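Local coordinates for protein peroxisomal catalase A (Saccharomyces cerevisiae, PDB 1A4E) that is a tetrameric heme catalase of the peroxisome that breaks hydrogen peroxide down to water and oxygen, probably protecting the cell from peroxide made by peroxisomal oxidases, at residues G64-T69 against A79-I84; T73-S78 against Y203-K208; L124-N129 against V217-D222; V323-A328 against Q400-Q405. All coordinates share one frame; numbering follows the deposited sequence.

In the fold
All four contacts reach the antiparallel beta-barrel of the catalase fold, but at different depths. Contact 3 is the buried core: two strands that are not paired with each other face one another across apolar side chains, and one of them runs on to the heme. Contacts 1 and 2 lie farther out and share the long connection between strands 59-68 and 87-95; contact 1 is apolar packing without cross-segment hydrogen bonds, whereas contact 2 adds backbone and side-chain amide hydrogen bonds and a water bridge. Contact 4 adjoins contact 2, since strands 203-206 and 326-328 pair, and carries the polar chemistry of a subunit interface. Trp126 and Trp205 touch each other between contacts 2 and 3.

Contact 1: residues G64-T69 against A79-I84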
# COMPACT_ATOMS: atom_id res chain seq x y z
N GLY B 64 -23.42 -21.52 0.43
CA GLY B 64 -24.64 -22.25 0.70
C GLY B 64 -25.82 -21.32 0.76
O GLY B 64 -25.88 -20.33 0.03
N TYR B 65 -26.78 -21.62 1.63
CA TYR B 65 -27.95 -20.77 1.80
C TYR B 65 -28.53 -20.87 3.20
O TYR B 65 -28.28 -21.83 3.94
CB TYR B 65 -29.05 -21.13 0.79
CG TYR B 65 -29.60 -22.56 0.88
CD1 TYR B 65 -28.99 -23.59 0.17
CD2 TYR B 65 -30.70 -22.83 1.71
CE1 TYR B 65 -29.48 -24.90 0.28
CE2 TYR B 65 -31.19 -24.13 1.82
CZ TYR B 65 -30.58 -25.15 1.10
OH TYR B 65 -31.06 -26.43 1.22
N PHE B 66 -29.28 -19.84 3.55
CA PHE B 66 -30.07 -19.80 4.76
C PHE B 66 -31.51 -19.94 4.29
O PHE B 66 -31.92 -19.32 3.31
CB PHE B 66 -29.90 -18.46 5.48
CG PHE B 66 -30.86 -18.27 6.66
CD1 PHE B 66 -30.59 -18.87 7.90
CD2 PHE B 66 -32.02 -17.52 6.50
CE1 PHE B 66 -31.48 -18.71 8.96
CE2 PHE B 66 -32.91 -17.36 7.57
CZ PHE B 66 -32.64 -17.96 8.80
N GLU B 67 -32.30 -20.78 4.97
CA GLU B 67 -33.71 -20.95 4.66
C GLU B 67 -34.52 -20.65 5.91
O GLU B 67 -34.21 -21.16 6.97
CB GLU B 67 -33.98 -22.37 4.21
CG GLU B 67 -35.39 -22.53 3.63
CD GLU B 67 -35.74 -23.94 3.19
OE1 GLU B 67 -35.05 -24.51 2.35
OE2 GLU B 67 -36.73 -24.48 3.70
N VAL B 68 -35.56 -19.81 5.82
CA VAL B 68 -36.44 -19.53 6.95
C VAL B 68 -37.37 -20.73 7.11
O VAL B 68 -37.96 -21.21 6.14
CB VAL B 68 -37.30 -18.27 6.69
CG1 VAL B 68 -38.19 -17.99 7.89
CG2 VAL B 68 -36.39 -17.08 6.45
N THR B 69 -37.49 -21.29 8.32
CA THR B 69 -38.41 -22.40 8.54
C THR B 69 -39.49 -22.05 9.55
O THR B 69 -40.51 -22.73 9.64
CB THR B 69 -37.62 -23.66 9.00
OG1 THR B 69 -36.91 -23.36 10.19
CG2 THR B 69 -36.67 -24.14 7.91
N ALA B 79 -35.96 -8.28 5.88
CA ALA B 79 -36.50 -8.96 4.71
C ALA B 79 -36.07 -10.40 4.53
O ALA B 79 -36.86 -11.21 4.04
CB ALA B 79 -36.13 -8.21 3.45
N MET B 80 -34.86 -10.79 4.96
CA MET B 80 -34.42 -12.17 4.81
C MET B 80 -35.26 -13.14 5.64
O MET B 80 -35.32 -14.32 5.32
CB MET B 80 -32.95 -12.29 5.21
CG MET B 80 -32.60 -12.06 6.67
SD MET B 80 -30.84 -12.32 7.00
CE MET B 80 -30.66 -14.06 6.76
N PHE B 81 -35.95 -12.63 6.67
CA PHE B 81 -36.81 -13.43 7.52
C PHE B 81 -38.29 -13.30 7.17
O PHE B 81 -39.11 -13.99 7.77
CB PHE B 81 -36.64 -13.03 8.98
CG PHE B 81 -35.25 -13.19 9.57
CD1 PHE B 81 -34.54 -14.38 9.41
CD2 PHE B 81 -34.69 -12.14 10.29
CE1 PHE B 81 -33.27 -14.52 9.98
CE2 PHE B 81 -33.43 -12.28 10.86
CZ PHE B 81 -32.72 -13.47 10.71
N SER B 82 -38.70 -12.49 6.19
CA SER B 82 -40.11 -12.20 5.94
C SER B 82 -41.08 -13.30 5.56
O SER B 82 -42.27 -13.14 5.83
CB SER B 82 -40.22 -11.10 4.90
OG SER B 82 -39.68 -11.51 3.65
N LYS B 83 -40.66 -14.40 4.92
CA LYS B 83 -41.57 -15.48 4.54
C LYS B 83 -40.91 -16.82 4.85
O LYS B 83 -39.69 -16.95 4.78
CB LYS B 83 -41.91 -15.53 3.04
CG LYS B 83 -42.51 -14.31 2.34
CD LYS B 83 -41.42 -13.46 1.65
CE LYS B 83 -41.95 -12.26 0.86
NZ LYS B 83 -40.89 -11.61 0.11
N ILE B 84 -41.72 -17.83 5.21
CA ILE B 84 -41.22 -19.17 5.48
C ILE B 84 -40.89 -19.84 4.15
O ILE B 84 -41.67 -19.86 3.20
CB ILE B 84 -42.28 -19.99 6.27
CG1 ILE B 84 -42.40 -19.35 7.66
CG2 ILE B 84 -41.90 -21.47 6.40
CD1 ILE B 84 -43.33 -20.07 8.65
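Phe66, Val68 and Thr69, at the end of a strand of the catalase beta-barrel, meet Met80, Phe81, Lys83 and Ile84 of the loop that leads on to strand 87-95, the antiparallel neighbour of strand 59-68. Phe66 comes first. Its CG stands opposite the backbone N (chi1 172°), which carries the ring to the short 3-10 turn at 79-81. Phe66 CD2 lies 3.7 Å from Met80 CE, the methyl being brought round by a bend at the last torsion of the methionine (chi3 -68°). Phe66 CZ approaches Phe81 CE1 at 3.7 Å, in the plane of the Phe81 ring and at its edge, although the pair as a whole is oblique, with ring planes 75° apart. Met80 CG sits over the centre of one face of Phe81, so the three side chains pack as a group. An alanine at Phe66 is likely to open a gap beside Met80 CE and leave the CE1 edge of Phe81 without this partner.

Two residues on, Val68 fits into the curve of the loop backbone. Its CB is 3.3 Å from Lys83 O and its CG2 3.2 Å from Met80 O, close packing of methyl and methine groups against carbonyl oxygens. CG1 faces Ile84 CG1 at 4.4 Å. No hydrogen bond joins the two segments themselves, but the backbone of Val68 is bonded to Gly85, the residue after the 79-84 segment. At the end of the segment Thr69 contributes its carbonyl, with Thr69 O lying 3.7 Å from Ile84 CG2.

Contact 2: residues T73-S78 against Y203-K208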
# COMPACT_ATOMS: atom_id res chain seq x y z
N THR B 73 -41.22 -12.92 12.46
CA THR B 73 -41.48 -11.55 12.03
C THR B 73 -41.97 -10.61 13.16
O THR B 73 -41.94 -9.39 13.03
CB THR B 73 -42.51 -11.54 10.88
OG1 THR B 73 -43.70 -12.16 11.35
CG2 THR B 73 -41.94 -12.23 9.64
N ASP B 74 -42.38 -11.20 14.29
CA ASP B 74 -42.75 -10.45 15.49
C ASP B 74 -41.52 -10.01 16.27
O ASP B 74 -41.58 -9.10 17.10
CB ASP B 74 -43.64 -11.32 16.40
CG ASP B 74 -43.06 -12.69 16.77
OD1 ASP B 74 -42.84 -13.51 15.88
OD2 ASP B 74 -42.82 -12.91 17.95
N ILE B 75 -40.38 -10.67 16.04
CA ILE B 75 -39.13 -10.28 16.67
C ILE B 75 -38.29 -9.40 15.73
O ILE B 75 -37.77 -8.35 16.14
CB ILE B 75 -38.33 -11.56 17.07
CG1 ILE B 75 -39.17 -12.48 17.97
CG2 ILE B 75 -37.04 -11.14 17.78
CD1 ILE B 75 -39.61 -11.90 19.34
N CYS B 76 -38.15 -9.76 14.45
CA CYS B 76 -37.29 -9.05 13.52
C CYS B 76 -37.96 -8.82 12.19
O CYS B 76 -38.43 -9.75 11.55
CB CYS B 76 -36.02 -9.86 13.30
SG CYS B 76 -34.81 -8.94 12.34
N GLY B 77 -37.96 -7.55 11.77
CA GLY B 77 -38.58 -7.14 10.52
C GLY B 77 -37.67 -7.22 9.29
O GLY B 77 -38.10 -6.76 8.23
N SER B 78 -36.44 -7.76 9.37
CA SER B 78 -35.54 -7.88 8.23
C SER B 78 -36.13 -8.73 7.12
O SER B 78 -36.74 -9.78 7.38
CB SER B 78 -34.21 -8.52 8.63
OG SER B 78 -33.61 -7.76 9.67
N TYR B 203 -27.52 -8.74 20.70
CA TYR B 203 -27.84 -7.82 19.63
C TYR B 203 -29.24 -7.28 19.89
O TYR B 203 -29.93 -7.75 20.79
CB TYR B 203 -27.78 -8.54 18.30
CG TYR B 203 -26.35 -8.79 17.82
CD1 TYR B 203 -25.57 -9.83 18.35
CD2 TYR B 203 -25.83 -7.97 16.81
CE1 TYR B 203 -24.27 -10.05 17.87
CE2 TYR B 203 -24.54 -8.19 16.33
CZ TYR B 203 -23.77 -9.22 16.86
OH TYR B 203 -22.49 -9.41 16.38
N LYS B 204 -29.68 -6.26 19.16
CA LYS B 204 -31.03 -5.74 19.31
C LYS B 204 -31.76 -5.90 18.00
O LYS B 204 -31.37 -5.31 17.00
CB LYS B 204 -31.01 -4.26 19.70
CG LYS B 204 -30.52 -4.06 21.14
CD LYS B 204 -30.64 -2.61 21.58
CE LYS B 204 -29.61 -1.72 20.89
NZ LYS B 204 -29.81 -0.33 21.23
N TRP B 205 -32.78 -6.77 17.95
CA TRP B 205 -33.58 -6.93 16.76
C TRP B 205 -34.94 -6.28 16.97
O TRP B 205 -35.50 -6.33 18.06
CB TRP B 205 -33.77 -8.42 16.44
CG TRP B 205 -32.52 -9.19 15.99
CD1 TRP B 205 -31.26 -8.62 15.97
CD2 TRP B 205 -32.49 -10.50 15.57
NE1 TRP B 205 -30.44 -9.56 15.56
CE2 TRP B 205 -31.12 -10.69 15.31
CE3 TRP B 205 -33.39 -11.54 15.37
CZ2 TRP B 205 -30.64 -11.92 14.85
CZ3 TRP B 205 -32.91 -12.77 14.92
CH2 TRP B 205 -31.54 -12.96 14.66
N SER B 206 -35.47 -5.63 15.93
CA SER B 206 -36.74 -4.92 16.01
C SER B 206 -37.72 -5.39 14.97
O SER B 206 -37.30 -5.76 13.87
CB SER B 206 -36.55 -3.44 15.80
OG SER B 206 -35.67 -2.91 16.77
N ASN B 207 -39.02 -5.43 15.28
CA ASN B 207 -40.02 -5.73 14.26
C ASN B 207 -40.47 -4.43 13.60
O ASN B 207 -40.01 -3.34 13.97
CB ASN B 207 -41.22 -6.45 14.88
CG ASN B 207 -42.04 -5.71 15.93
OD1 ASN B 207 -42.14 -4.49 15.99
ND2 ASN B 207 -42.72 -6.48 16.78
N LYS B 208 -41.38 -4.51 12.63
CA LYS B 208 -41.84 -3.33 11.93
C LYS B 208 -42.69 -2.36 12.74
O LYS B 208 -42.78 -1.19 12.37
CB LYS B 208 -42.58 -3.80 10.68
CG LYS B 208 -41.51 -4.14 9.66
CD LYS B 208 -42.05 -4.95 8.49
CE LYS B 208 -40.98 -4.99 7.41
NZ LYS B 208 -41.29 -6.00 6.41
O HOH W 1 -41.70 -7.22 11.32
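Gly77 and Asn207 hold these segments together through hydrogen bonds. Gly77 N donates to Ser206 O at 2.8 Å, the donor tilted 18° from the carbonyl plane. Asn207 ND2 reaches Asp74 O at 2.9 Å, coming from above the plane of the Asp74 carbonyl, 37° out of it. The asparagine CG lies between its own backbone N and carbonyl carbon (chi1 63°), a torsion that brings ND2 to the Asp74 carbonyl. The other end of the amide, OD1, accepts from Asp211 N, so both polar atoms of the amide are hydrogen-bonded. A leucine in place of Asn207 would probably leave Asp74 O without this donor and Asp211 N without its acceptor. A water adds a further bridge, donating to Thr73 O and accepting from Lys208 N.

Weaker polar contacts follow. Cys76 CA points a C-H at Ser206 O, 3.3 Å away, and Lys208 CE lies 3.5 Å from Gly77 O, the lysine chain packing closely against the glycine.

The apolar part centres on Trp205. Cys76 CB approaches Trp205 CE3 at 3.7 Å, and Ile75 CG2 lies 4.4 Å from the same CE3. Cys76 SG, 4.7 Å from the centroid of the five-membered ring, makes an oblique sulfur-aromatic contact.

Asp74 anchors the 73-78 loop further by a salt bridge to Arg294. The arrangement is that of a long barrel connection, between strands 59-68 and 87-95, folded against the end of strand 203-206 on the catalase beta-barrel.

Contact 3: residues L124-N129 against V217-D222. With HEM (protoporphyrin IX containing Fe), chain I; AZI (azide ion), chain H.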
# COMPACT_ATOMS: atom_id res chain seq x y z
N LEU B 124 -25.35 -8.97 5.17
CA LEU B 124 -25.45 -9.11 6.61
C LEU B 124 -24.32 -10.05 7.02
O LEU B 124 -24.22 -11.15 6.49
CB LEU B 124 -26.80 -9.72 6.98
CG LEU B 124 -27.46 -9.69 8.37
CD1 LEU B 124 -27.93 -11.10 8.62
CD2 LEU B 124 -26.55 -9.23 9.50
N ASP B 125 -23.46 -9.65 7.96
CA ASP B 125 -22.44 -10.56 8.45
C ASP B 125 -22.69 -10.94 9.89
O ASP B 125 -22.82 -10.09 10.77
CB ASP B 125 -21.06 -9.92 8.32
CG ASP B 125 -20.58 -9.68 6.89
OD1 ASP B 125 -21.00 -10.38 5.97
OD2 ASP B 125 -19.78 -8.77 6.69
N TRP B 126 -22.82 -12.25 10.11
CA TRP B 126 -22.89 -12.81 11.45
C TRP B 126 -21.50 -13.37 11.73
O TRP B 126 -21.13 -14.51 11.41
CB TRP B 126 -23.97 -13.92 11.52
CG TRP B 126 -25.42 -13.47 11.66
CD1 TRP B 126 -25.80 -12.14 11.71
CD2 TRP B 126 -26.50 -14.31 11.73
NE1 TRP B 126 -27.10 -12.14 11.80
CE2 TRP B 126 -27.57 -13.40 11.81
CE3 TRP B 126 -26.74 -15.68 11.74
CZ2 TRP B 126 -28.89 -13.86 11.89
CZ3 TRP B 126 -28.06 -16.14 11.82
CH2 TRP B 126 -29.13 -15.23 11.89
N VAL B 127 -20.69 -12.49 12.32
CA VAL B 127 -19.30 -12.79 12.63
C VAL B 127 -19.27 -13.35 14.05
O VAL B 127 -19.11 -12.66 15.06
CB VAL B 127 -18.46 -11.49 12.50
CG1 VAL B 127 -16.99 -11.85 12.55
CG2 VAL B 127 -18.73 -10.78 11.18
N TYR B 128 -19.46 -14.67 14.10
CA TYR B 128 -19.60 -15.43 15.34
C TYR B 128 -18.43 -16.35 15.63
O TYR B 128 -17.66 -16.66 14.73
CB TYR B 128 -20.81 -16.31 15.27
CG TYR B 128 -22.17 -15.64 15.14
CD1 TYR B 128 -22.33 -14.25 15.14
CD2 TYR B 128 -23.28 -16.47 15.04
CE1 TYR B 128 -23.59 -13.69 15.05
CE2 TYR B 128 -24.56 -15.92 14.95
CZ TYR B 128 -24.70 -14.53 14.96
OH TYR B 128 -25.96 -13.99 14.90
N ASN B 129 -18.28 -16.80 16.87
CA ASN B 129 -17.31 -17.83 17.21
C ASN B 129 -18.04 -19.11 17.60
O ASN B 129 -19.27 -19.13 17.69
CB ASN B 129 -16.41 -17.41 18.37
CG ASN B 129 -15.20 -16.62 17.91
OD1 ASN B 129 -14.72 -16.79 16.79
ND2 ASN B 129 -14.66 -15.72 18.73
N VAL B 217 -27.94 -15.39 19.42
CA VAL B 217 -28.16 -16.38 18.36
C VAL B 217 -27.32 -17.64 18.55
O VAL B 217 -26.15 -17.60 18.95
CB VAL B 217 -27.85 -15.70 16.99
CG1 VAL B 217 -28.30 -16.61 15.86
CG2 VAL B 217 -28.62 -14.39 16.85
N HIS B 218 -27.96 -18.78 18.30
CA HIS B 218 -27.35 -20.10 18.43
C HIS B 218 -27.47 -20.82 17.10
O HIS B 218 -28.56 -20.96 16.56
CB HIS B 218 -28.07 -20.93 19.50
CG HIS B 218 -27.95 -20.38 20.91
ND1 HIS B 218 -27.20 -20.85 21.91
CD2 HIS B 218 -28.60 -19.26 21.37
CE1 HIS B 218 -27.37 -20.07 22.94
NE2 HIS B 218 -28.21 -19.12 22.61
N ILE B 219 -26.35 -21.27 16.54
CA ILE B 219 -26.33 -21.98 15.28
C ILE B 219 -25.85 -23.38 15.64
O ILE B 219 -24.66 -23.66 15.80
CB ILE B 219 -25.37 -21.24 14.29
CG1 ILE B 219 -25.81 -19.79 14.08
CG2 ILE B 219 -25.41 -21.95 12.95
CD1 ILE B 219 -25.01 -19.01 13.03
N LYS B 220 -26.81 -24.28 15.80
CA LYS B 220 -26.56 -25.64 16.26
C LYS B 220 -26.31 -26.65 15.16
O LYS B 220 -27.14 -26.81 14.27
CB LYS B 220 -27.74 -26.12 17.11
CG LYS B 220 -28.12 -25.25 18.30
CD LYS B 220 -27.01 -25.24 19.32
CE LYS B 220 -27.58 -25.21 20.73
NZ LYS B 220 -28.44 -26.35 20.96
N THR B 221 -25.21 -27.39 15.21
CA THR B 221 -24.92 -28.39 14.19
C THR B 221 -25.87 -29.58 14.16
O THR B 221 -26.14 -30.24 15.17
CB THR B 221 -23.46 -28.87 14.35
OG1 THR B 221 -23.31 -29.90 13.39
CG2 THR B 221 -23.09 -29.37 15.74
N ASP B 222 -26.40 -29.84 12.96
CA ASP B 222 -27.26 -30.99 12.75
C ASP B 222 -26.47 -32.29 12.63
O ASP B 222 -27.05 -33.37 12.66
CB ASP B 222 -28.09 -30.80 11.49
CG ASP B 222 -28.99 -29.57 11.51
OD1 ASP B 222 -29.31 -29.05 12.58
OD2 ASP B 222 -29.38 -29.14 10.44
CHA HEM I . -11.69 -11.56 12.87
CHB HEM I . -11.19 -7.70 15.68
CHC HEM I . -13.72 -9.89 19.10
CHD HEM I . -15.05 -13.23 15.89
C1A HEM I . -11.19 -10.38 13.41
C2A HEM I . -10.42 -9.41 12.65
C3A HEM I . -10.35 -8.29 13.41
C4A HEM I . -11.05 -8.59 14.64
CMA HEM I . -9.75 -6.95 13.04
CAA HEM I . -9.87 -9.60 11.25
CBA HEM I . -10.76 -8.87 10.27
CGA HEM I . -10.32 -8.95 8.83
O1A HEM I . -9.16 -8.69 8.51
O2A HEM I . -11.18 -9.25 8.01
C1B HEM I . -11.86 -7.95 16.85
C2B HEM I . -11.89 -7.05 17.97
C3B HEM I . -12.52 -7.70 19.00
C4B HEM I . -12.89 -9.00 18.45
CMB HEM I . -11.28 -5.65 17.93
CAB HEM I . -12.79 -7.30 20.32
CBB HEM I . -12.69 -5.95 20.88
C1C HEM I . -14.33 -10.98 18.52
C2C HEM I . -15.43 -11.70 19.12
C3C HEM I . -15.86 -12.61 18.19
C4C HEM I . -15.01 -12.44 17.03
CMC HEM I . -16.00 -11.42 20.51
CAC HEM I . -16.94 -13.48 18.28
CBC HEM I . -18.30 -13.05 18.50
C1D HEM I . -14.23 -13.08 14.79
C2D HEM I . -14.27 -13.92 13.62
C3D HEM I . -13.30 -13.47 12.80
C4D HEM I . -12.68 -12.34 13.44
CMD HEM I . -15.22 -15.08 13.36
CAD HEM I . -12.91 -14.06 11.46
CBD HEM I . -13.66 -13.51 10.27
CGD HEM I . -13.23 -14.22 9.00
O1D HEM I . -13.40 -15.43 8.91
O2D HEM I . -12.71 -13.58 8.10
NA HEM I . -11.60 -9.85 14.62
NB HEM I . -12.50 -9.14 17.14
NC HEM I . -14.10 -11.41 17.22
ND HEM I . -13.26 -12.10 14.67
FE HEM I . -12.83 -10.65 15.93
N1 AZI H . -11.20 -11.68 16.73
N2 AZI H . -11.52 -12.86 17.41
N3 AZI H . -11.83 -14.04 18.09
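Tyr128 and Val217 are the nearest residues of two strands that cross at 67° with their axes 9.4 Å apart, too far for backbone pairing, so the contact is made by side chains. Tyr128 lays CD2 3.7 Å from Ile219 CD1, while its OH sits 3.3 Å from Val217 CB and equally near CG2. Its CG lies opposite its own carbonyl carbon (chi1 -62°), which directs the ring toward strand 217-221, where it meets the side chains of Val217 and Ile219 at about a right angle. Trp126 comes in alongside: Val217 CG1 packs over one face of the indole, 4.1 Å from CZ3, and Ile219 CD1 lies 4.0 Å from CE3. Within the strand, Tyr128 OH also stands over a face of Trp126, displaced toward the rim.

The same strand serves the active site. Val127, at the centre of an inverse gamma turn, packs CG1 on the porphyrin, and the active-site Asn129, two residues on, also lies against the heme. Azide N1 binds the heme iron at 2.1 Å; its far end, N3, receives a weak but nearly straight hydrogen bond from Asn129 ND2, 3.4 Å away, and the azide is also hydrogen-bonded to His56 NE2. Tyr341 is the axial heme ligand. Apolar packing on the barrel side therefore backs a strand whose Val127 and Asn129 meet heme and azide, which probably limits how far the strand next to Asn129 can shift.

Contact 4: residues V323-A328 against Q400-Q405; sequences VPYQEA and QDRPIQ
Glu327 and Gln405 are joined by the hydrogen bond that links these two segments directly, and the glutamate can be followed outward. Its CB lies 3.9 Å from Gln405 NE2. CG passes Ile404 O at 3.8 Å, and the chain then bends (chi2 -67°), bringing CD to 3.9 Å from Ile404 CG2. At the tip, OE1 uses its anti lone pair to accept from Gln405 NE2 at 3.0 Å, almost straight at 175° and within the amide plane. OE2 is bonded to the hydroxyl of Tyr36 of a neighbouring subunit, so both oxygens of this buried carboxylate are engaged.

At the other end of the contact, Arg402 CD sits over a face of the Tyr325 ring in a CH-pi contact, 3.7 Å from CZ. Pro324 CB covers one face of the guanidinium, 3.6 Å from NE. A water between Arg402 NH1 and Tyr325 N completes this end, the bond from the arginine being weak.

Val323 to Gln326 form a type II beta turn leading into strand 326-328, which pairs with strand 203-206; Ala328 rests on helix 332-348. Residues 402-405 run in nearly the same direction as 324-328, 5° apart, and their loop packs against residues of two other subunits.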
# COMPACT_ATOMS: atom_id res chain seq x y z
N VAL B 323 -28.16 -5.53 8.19
CA VAL B 323 -29.35 -5.06 7.49
C VAL B 323 -30.28 -4.31 8.44
O VAL B 323 -30.11 -4.39 9.67
CB VAL B 323 -30.10 -6.27 6.86
CG1 VAL B 323 -29.21 -6.85 5.77
CG2 VAL B 323 -30.46 -7.32 7.91
N PRO B 324 -31.26 -3.53 7.95
CA PRO B 324 -32.32 -2.95 8.77
C PRO B 324 -32.98 -3.94 9.71
O PRO B 324 -33.15 -5.11 9.38
CB PRO B 324 -33.27 -2.34 7.76
CG PRO B 324 -32.80 -2.79 6.40
CD PRO B 324 -31.31 -2.97 6.61
N TYR B 325 -33.33 -3.41 10.90
CA TYR B 325 -33.97 -4.09 12.02
C TYR B 325 -33.04 -4.98 12.84
O TYR B 325 -33.48 -5.62 13.79
CB TYR B 325 -35.18 -4.95 11.56
CG TYR B 325 -36.24 -4.11 10.85
CD1 TYR B 325 -37.11 -3.28 11.57
CD2 TYR B 325 -36.32 -4.14 9.45
CE1 TYR B 325 -38.04 -2.49 10.90
CE2 TYR B 325 -37.25 -3.36 8.78
CZ TYR B 325 -38.10 -2.54 9.51
OH TYR B 325 -38.99 -1.75 8.82
N GLN B 326 -31.74 -5.03 12.49
CA GLN B 326 -30.74 -5.74 13.26
C GLN B 326 -29.63 -4.76 13.58
O GLN B 326 -28.97 -4.20 12.71
CB GLN B 326 -30.15 -6.90 12.50
CG GLN B 326 -31.15 -8.01 12.29
CD GLN B 326 -30.59 -9.19 11.53
OE1 GLN B 326 -29.55 -9.75 11.87
NE2 GLN B 326 -31.26 -9.62 10.47
N GLU B 327 -29.47 -4.51 14.88
CA GLU B 327 -28.49 -3.57 15.39
C GLU B 327 -27.67 -4.15 16.52
O GLU B 327 -27.99 -5.20 17.07
CB GLU B 327 -29.21 -2.30 15.86
CG GLU B 327 -29.55 -1.30 14.76
CD GLU B 327 -28.33 -0.64 14.11
OE1 GLU B 327 -27.59 0.05 14.79
OE2 GLU B 327 -28.11 -0.81 12.91
N ALA B 328 -26.56 -3.49 16.84
CA ALA B 328 -25.68 -3.93 17.91
C ALA B 328 -26.12 -3.35 19.26
O ALA B 328 -26.78 -2.31 19.31
CB ALA B 328 -24.27 -3.46 17.64
N GLN B 400 -37.60 5.51 5.61
CA GLN B 400 -37.33 6.79 6.26
C GLN B 400 -37.84 6.93 7.68
O GLN B 400 -37.29 7.69 8.48
CB GLN B 400 -37.91 7.92 5.44
CG GLN B 400 -37.24 7.97 4.09
CD GLN B 400 -37.18 9.37 3.51
OE1 GLN B 400 -36.38 10.20 3.93
NE2 GLN B 400 -38.03 9.63 2.52
N ASP B 401 -38.89 6.17 7.99
CA ASP B 401 -39.47 6.19 9.31
C ASP B 401 -38.98 5.10 10.24
O ASP B 401 -39.28 5.15 11.44
CB ASP B 401 -40.98 6.13 9.17
CG ASP B 401 -41.52 7.39 8.50
OD1 ASP B 401 -41.06 8.49 8.82
OD2 ASP B 401 -42.41 7.27 7.66
N ARG B 402 -38.24 4.12 9.71
CA ARG B 402 -37.68 3.05 10.53
C ARG B 402 -36.60 3.65 11.43
O ARG B 402 -35.68 4.31 10.94
CB ARG B 402 -37.06 1.97 9.65
CG ARG B 402 -36.30 0.91 10.44
CD ARG B 402 -35.42 0.08 9.53
NE ARG B 402 -34.58 0.90 8.66
CZ ARG B 402 -33.30 1.16 8.92
NH1 ARG B 402 -32.71 0.69 10.00
NH2 ARG B 402 -32.60 1.91 8.08
N PRO B 403 -36.72 3.48 12.75
CA PRO B 403 -35.71 3.90 13.70
C PRO B 403 -34.45 3.04 13.66
O PRO B 403 -34.49 1.85 13.32
CB PRO B 403 -36.45 3.86 15.03
CG PRO B 403 -37.42 2.72 14.85
CD PRO B 403 -37.90 2.94 13.43
N ILE B 404 -33.31 3.66 13.92
CA ILE B 404 -32.08 2.90 14.02
C ILE B 404 -31.99 2.46 15.47
O ILE B 404 -32.16 1.27 15.76
CB ILE B 404 -30.91 3.80 13.57
CG1 ILE B 404 -31.13 4.18 12.10
CG2 ILE B 404 -29.59 3.08 13.73
CD1 ILE B 404 -30.13 5.17 11.50
N GLN B 405 -31.79 3.37 16.44
CA GLN B 405 -31.76 2.97 17.84
C GLN B 405 -32.48 3.92 18.79
O GLN B 405 -32.48 3.64 19.99
CB GLN B 405 -30.29 2.80 18.29
CG GLN B 405 -29.58 1.55 17.74
CD GLN B 405 -28.26 1.21 18.40
OE1 GLN B 405 -28.06 1.48 19.58
NE2 GLN B 405 -27.30 0.62 17.70
O HOH W 2 -32.17 -0.87 12.16